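Local coordinates for protein histidine--tRNA ligase (Thermus thermophilus, PDB 1H4V) that joins L-histidine to tRNA(His) at the expense of ATP, working as a homodimeric class II aminoacyl-tRNA synthetase, at residues Y129-S134 and P301-A306; Y263-A268 and G285-G290. All blocks are in the same frame, centred on the assembly; numbering follows the deposited sequence.

Interaction 1: Y129-S134 and P301-A306; sequences YEALGS and PGVGFA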
loop_
_atom_site.group_PDB
_atom_site.type_symbol
_atom_site.label_atom_id
_atom_site.label_comp_id
_atom_site.label_asym_id
_atom_site.label_seq_id
_atom_site.Cartn_x
_atom_site.Cartn_y
_atom_site.Cartn_z
ATOM N N TYR A 129 -7.457 -6.135 -12.077
ATOM C CA TYR A 129 -8.009 -5.264 -13.098
ATOM C C TYR A 129 -9.420 -5.785 -13.364
ATOM O O TYR A 129 -9.615 -6.980 -13.566
ATOM C CB TYR A 129 -7.214 -5.340 -14.395
ATOM C CG TYR A 129 -7.947 -4.675 -15.541
ATOM C CD1 TYR A 129 -8.038 -3.282 -15.626
ATOM C CD2 TYR A 129 -8.582 -5.435 -16.516
ATOM C CE1 TYR A 129 -8.742 -2.665 -16.656
ATOM C CE2 TYR A 129 -9.294 -4.834 -17.547
ATOM C CZ TYR A 129 -9.368 -3.448 -17.611
ATOM O OH TYR A 129 -10.067 -2.855 -18.633
ATOM N N GLU A 130 -10.387 -4.884 -13.388
ATOM C CA GLU A 130 -11.773 -5.263 -13.613
ATOM C C GLU A 130 -12.507 -4.252 -14.511
ATOM O O GLU A 130 -12.439 -3.038 -14.297
ATOM C CB GLU A 130 -12.476 -5.362 -12.252
ATOM C CG GLU A 130 -12.987 -6.742 -11.853
ATOM C CD GLU A 130 -11.945 -7.853 -11.907
ATOM O OE1 GLU A 130 -12.181 -8.836 -12.634
ATOM O OE2 GLU A 130 -10.903 -7.765 -11.224
ATOM N N ALA A 131 -13.195 -4.767 -15.523
ATOM C CA ALA A 131 -13.989 -3.959 -16.450
ATOM C C ALA A 131 -15.421 -4.435 -16.235
ATOM O O ALA A 131 -15.786 -5.525 -16.661
ATOM C CB ALA A 131 -13.558 -4.228 -17.883
ATOM N N LEU A 132 -16.228 -3.619 -15.565
ATOM C CA LEU A 132 -17.609 -3.980 -15.251
ATOM C C LEU A 132 -18.661 -3.185 -16.002
ATOM O O LEU A 132 -18.496 -1.987 -16.232
ATOM C CB LEU A 132 -17.850 -3.788 -13.757
ATOM C CG LEU A 132 -16.761 -4.352 -12.859
ATOM C CD1 LEU A 132 -16.853 -3.739 -11.469
ATOM C CD2 LEU A 132 -16.900 -5.845 -12.807
ATOM N N GLY A 133 -19.751 -3.863 -16.364
ATOM C CA GLY A 133 -20.847 -3.207 -17.048
ATOM C C GLY A 133 -21.100 -3.556 -18.499
ATOM O O GLY A 133 -22.086 -3.105 -19.070
ATOM N N SER A 134 -20.246 -4.361 -19.110
ATOM C CA SER A 134 -20.456 -4.696 -20.508
ATOM C C SER A 134 -20.126 -6.136 -20.875
ATOM O O SER A 134 -19.229 -6.750 -20.304
ATOM C CB SER A 134 -19.642 -3.743 -21.389
ATOM O OG SER A 134 -19.797 -4.075 -22.756
ATOM N N PRO A 301 -22.312 -7.405 -15.951
ATOM C CA PRO A 301 -21.329 -8.192 -16.707
ATOM C C PRO A 301 -19.933 -7.770 -16.280
ATOM O O PRO A 301 -19.694 -6.595 -16.009
ATOM C CB PRO A 301 -21.606 -7.804 -18.158
ATOM C CG PRO A 301 -23.046 -7.354 -18.138
ATOM C CD PRO A 301 -23.127 -6.578 -16.853
ATOM N N GLY A 302 -19.007 -8.718 -16.229
ATOM C CA GLY A 302 -17.665 -8.364 -15.813
ATOM C C GLY A 302 -16.601 -9.242 -16.413
ATOM O O GLY A 302 -16.853 -10.380 -16.785
ATOM N N VAL A 303 -15.399 -8.697 -16.527
ATOM C CA VAL A 303 -14.279 -9.443 -17.068
ATOM C C VAL A 303 -13.045 -8.743 -16.530
ATOM O O VAL A 303 -13.030 -7.521 -16.388
ATOM C CB VAL A 303 -14.286 -9.443 -18.622
ATOM C CG1 VAL A 303 -14.134 -8.033 -19.150
ATOM C CG2 VAL A 303 -13.166 -10.325 -19.148
ATOM N N GLY A 304 -12.020 -9.517 -16.205
ATOM C CA GLY A 304 -10.810 -8.931 -15.665
ATOM C C GLY A 304 -9.767 -9.984 -15.376
ATOM O O GLY A 304 -9.872 -11.112 -15.865
ATOM N N PHE A 305 -8.762 -9.619 -14.584
ATOM C CA PHE A 305 -7.696 -10.546 -14.240
ATOM C C PHE A 305 -6.986 -10.146 -12.959
ATOM O O PHE A 305 -7.214 -9.072 -12.410
ATOM C CB PHE A 305 -6.658 -10.610 -15.372
ATOM C CG PHE A 305 -5.882 -9.329 -15.566
ATOM C CD1 PHE A 305 -6.194 -8.456 -16.604
ATOM C CD2 PHE A 305 -4.825 -9.004 -14.719
ATOM C CE1 PHE A 305 -5.460 -7.274 -16.798
ATOM C CE2 PHE A 305 -4.094 -7.830 -14.905
ATOM C CZ PHE A 305 -4.410 -6.965 -15.946
ATOM N N ALA A 306 -6.104 -11.021 -12.504
ATOM C CA ALA A 306 -5.294 -10.776 -11.322
ATOM C C ALA A 306 -3.991 -11.518 -11.534
ATOM O O ALA A 306 -3.962 -12.524 -12.236
ATOM C CB ALA A 306 -5.990 -11.311 -10.066
#
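Phe305 lays one face of its ring against the CB of Tyr129, a CH-pi contact with CB 3.7 Å from the ring centroid and displaced toward the rim. Phe305 CG sits between its own backbone N and carbonyl carbon (chi1 67°), which brings CE1 to 3.5 Å from Tyr129 CB; the two rings meet obliquely, their planes 32° apart. Farther along the same face Ala131 CB touches Val303 CG1, and helix 137-153 packs on this side through Leu146 and Leu147. The backbones run as an antiparallel ladder: Tyr129 and Phe305 exchange two bonds, Ala131 and Val303 two more, and Gly133 N extends the series to Pro301 O at 2.8 Å, just past the strand. On the other face Glu130 bends at chi2 and brings OE1 to 3.3 Å from Gly304 CA. A CB on Gly304 would run into this oxygen and into Tyr129 O, so the glycine lets the carboxylate lie close over the strand. OE1 also has a weak hydrogen bond to Tyr288 OH, whereas OE2 is buried with no partner in the model. The chemistry is therefore lopsided, largely apolar beneath the helix and carrying on the reverse a buried carboxylate bonded through one oxygen alone.

Interaction 2: Y263-A268 and G285-G290; sequences YYVRTA and GGRYDG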
loop_
_atom_site.group_PDB
_atom_site.type_symbol
_atom_site.label_atom_id
_atom_site.label_comp_id
_atom_site.label_asym_id
_atom_site.label_seq_id
_atom_site.Cartn_x
_atom_site.Cartn_y
_atom_site.Cartn_z
ATOM N N TYR A 263 -20.747 -18.635 -11.310
ATOM C CA TYR A 263 -20.821 -17.280 -11.838
ATOM C C TYR A 263 -19.808 -16.967 -12.937
ATOM O O TYR A 263 -19.842 -15.885 -13.521
ATOM C CB TYR A 263 -20.732 -16.248 -10.698
ATOM C CG TYR A 263 -19.457 -16.253 -9.879
ATOM C CD1 TYR A 263 -18.287 -15.671 -10.369
ATOM C CD2 TYR A 263 -19.438 -16.783 -8.592
ATOM C CE1 TYR A 263 -17.133 -15.608 -9.595
ATOM C CE2 TYR A 263 -18.293 -16.725 -7.811
ATOM C CZ TYR A 263 -17.143 -16.135 -8.316
ATOM O OH TYR A 263 -16.003 -16.076 -7.546
ATOM N N TYR A 264 -18.920 -17.914 -13.228
ATOM C CA TYR A 264 -17.938 -17.718 -14.287
ATOM C C TYR A 264 -18.600 -18.057 -15.606
ATOM O O TYR A 264 -19.259 -19.094 -15.737
ATOM C CB TYR A 264 -16.706 -18.597 -14.077
ATOM C CG TYR A 264 -15.795 -18.099 -12.978
ATOM C CD1 TYR A 264 -15.693 -18.782 -11.763
ATOM C CD2 TYR A 264 -15.038 -16.939 -13.149
ATOM C CE1 TYR A 264 -14.857 -18.319 -10.746
ATOM C CE2 TYR A 264 -14.201 -16.471 -12.141
ATOM C CZ TYR A 264 -14.114 -17.164 -10.946
ATOM O OH TYR A 264 -13.280 -16.711 -9.957
ATOM N N VAL A 265 -18.416 -17.183 -16.586
ATOM C CA VAL A 265 -19.035 -17.362 -17.890
ATOM C C VAL A 265 -18.070 -17.015 -19.028
ATOM O O VAL A 265 -17.154 -16.211 -18.863
ATOM C CB VAL A 265 -20.322 -16.481 -17.961
ATOM C CG1 VAL A 265 -20.307 -15.589 -19.181
ATOM C CG2 VAL A 265 -21.555 -17.359 -17.932
ATOM N N ARG A 266 -18.283 -17.641 -20.180
ATOM C CA ARG A 266 -17.469 -17.417 -21.365
ATOM C C ARG A 266 -15.963 -17.354 -21.111
ATOM O O ARG A 266 -15.406 -18.214 -20.428
ATOM C CB ARG A 266 -17.958 -16.156 -22.090
ATOM C CG ARG A 266 -19.418 -16.271 -22.492
ATOM C CD ARG A 266 -19.959 -15.105 -23.310
ATOM N NE ARG A 266 -21.375 -15.351 -23.583
ATOM C CZ ARG A 266 -22.153 -14.602 -24.354
ATOM N NH1 ARG A 266 -21.678 -13.525 -24.956
ATOM N NH2 ARG A 266 -23.418 -14.947 -24.523
ATOM N N THR A 267 -15.319 -16.329 -21.661
ATOM C CA THR A 267 -13.872 -16.139 -21.561
ATOM C C THR A 267 -13.146 -16.504 -20.271
ATOM O O THR A 267 -13.565 -16.161 -19.171
ATOM C CB THR A 267 -13.485 -14.684 -21.888
ATOM O OG1 THR A 267 -14.178 -14.265 -23.067
ATOM C CG2 THR A 267 -11.998 -14.575 -22.152
ATOM N N ALA A 268 -12.039 -17.210 -20.436
ATOM C CA ALA A 268 -11.176 -17.589 -19.327
ATOM C C ALA A 268 -9.801 -17.565 -19.968
ATOM O O ALA A 268 -9.662 -17.910 -21.145
ATOM C CB ALA A 268 -11.505 -18.976 -18.833
ATOM N N GLY A 285 -7.562 -14.802 -15.695
ATOM C CA GLY A 285 -8.875 -14.302 -15.341
ATOM C C GLY A 285 -9.958 -14.694 -16.318
ATOM O O GLY A 285 -9.948 -15.782 -16.878
ATOM N N GLY A 286 -10.905 -13.795 -16.522
ATOM C CA GLY A 286 -11.988 -14.091 -17.432
ATOM C C GLY A 286 -13.258 -13.368 -17.055
ATOM O O GLY A 286 -13.268 -12.524 -16.162
ATOM N N ARG A 287 -14.336 -13.718 -17.747
ATOM C CA ARG A 287 -15.639 -13.105 -17.546
ATOM C C ARG A 287 -16.383 -13.775 -16.389
ATOM O O ARG A 287 -16.263 -14.985 -16.179
ATOM C CB ARG A 287 -16.409 -13.196 -18.870
ATOM C CG ARG A 287 -17.785 -12.569 -18.893
ATOM C CD ARG A 287 -18.243 -12.426 -20.337
ATOM N NE ARG A 287 -17.547 -11.338 -21.029
ATOM C CZ ARG A 287 -17.791 -10.047 -20.807
ATOM N NH1 ARG A 287 -18.711 -9.683 -19.918
ATOM N NH2 ARG A 287 -17.129 -9.111 -21.474
ATOM N N TYR A 288 -17.141 -12.983 -15.636
ATOM C CA TYR A 288 -17.882 -13.486 -14.475
ATOM C C TYR A 288 -19.196 -12.746 -14.266
ATOM O O TYR A 288 -19.414 -12.134 -13.217
ATOM C CB TYR A 288 -17.028 -13.324 -13.228
ATOM C CG TYR A 288 -16.469 -11.930 -13.093
ATOM C CD1 TYR A 288 -17.241 -10.888 -12.571
ATOM C CD2 TYR A 288 -15.176 -11.638 -13.532
ATOM C CE1 TYR A 288 -16.743 -9.599 -12.493
ATOM C CE2 TYR A 288 -14.670 -10.351 -13.458
ATOM C CZ TYR A 288 -15.459 -9.337 -12.941
ATOM O OH TYR A 288 -14.972 -8.058 -12.902
ATOM N N ASP A 289 -20.084 -12.843 -15.243
ATOM C CA ASP A 289 -21.364 -12.150 -15.207
ATOM C C ASP A 289 -22.362 -12.350 -14.054
ATOM O O ASP A 289 -23.181 -11.467 -13.811
ATOM C CB ASP A 289 -22.065 -12.369 -16.552
ATOM C CG ASP A 289 -21.229 -11.856 -17.730
ATOM O OD1 ASP A 289 -21.607 -12.110 -18.892
ATOM O OD2 ASP A 289 -20.187 -11.200 -17.488
ATOM N N GLY A 290 -22.307 -13.462 -13.330
ATOM C CA GLY A 290 -23.270 -13.649 -12.250
ATOM C C GLY A 290 -22.852 -13.329 -10.815
ATOM O O GLY A 290 -23.609 -13.580 -9.875
HETATM O O HOH W 1 -14.611 -17.020 -17.086
#
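Arg287 lies alongside Val265, both side chains pointing the same way, with its CG 3.9 Å from Val265 CG1. Its CG is anti to the backbone N (chi1 -178°) and the chain then bends at chi3 (-74°), turning the guanidinium toward Asp289. NH1 meets Asp289 OD2 at 3.2 Å in a salt bridge using the syn lone pair of OD2, which lies close to the guanidinium plane; NH2 pairs with Asp140, and NH1 also reaches Ser134 O. Were Arg287 cut back to an alanine, Asp140 and Asp289 would probably lose the cation they share, and a gap would open beside Val265. Asp289 is held a second time by Gly302 N, while its OD1 rests against Val265 CG1.

Tyr263, with CG between its backbone N and carbonyl carbon (chi1 62°), meets Tyr288 CB at its ring edge, in the ring plane, CD1 to CB 3.9 Å. It also puts CE1 over one face of the Tyr264 ring. On the backbone, Val265 N bonds to Arg287 O from well above the carbonyl plane, and Arg287 N reaches Thr267 O at 2.9 Å. Gly286 has no CB to collide with Thr267 O.

The segments are the base of the hairpin formed by strands 267-272 and 281-287: helix 231-246 packs on Thr267 and Arg287 through His236, helix 83-92 touches Tyr288, and strand 302-308 runs beside 281-287.

In the fold
From the N terminus, the chain lays down strand 123-132 and then leaves for helix 137-153, strand 160-165 and a largely helical excursion before coming back. Interaction 2 closes first, a short loop of 16 residues between 263-268 and 285-290. Interaction 1 closes later, when 301-306 returns to 129-134 across 166 residues, so interaction 2 is nested within its loop. Interaction 1 thereby joins the two parts of the catalytic region, before and after the excursion. Both contacts belong to one mixed sheet, the class II catalytic core, where strands 281-287 and 302-308 are neighbours; Gly302 O probably accepts a hydrogen bond from Tyr288 N between them.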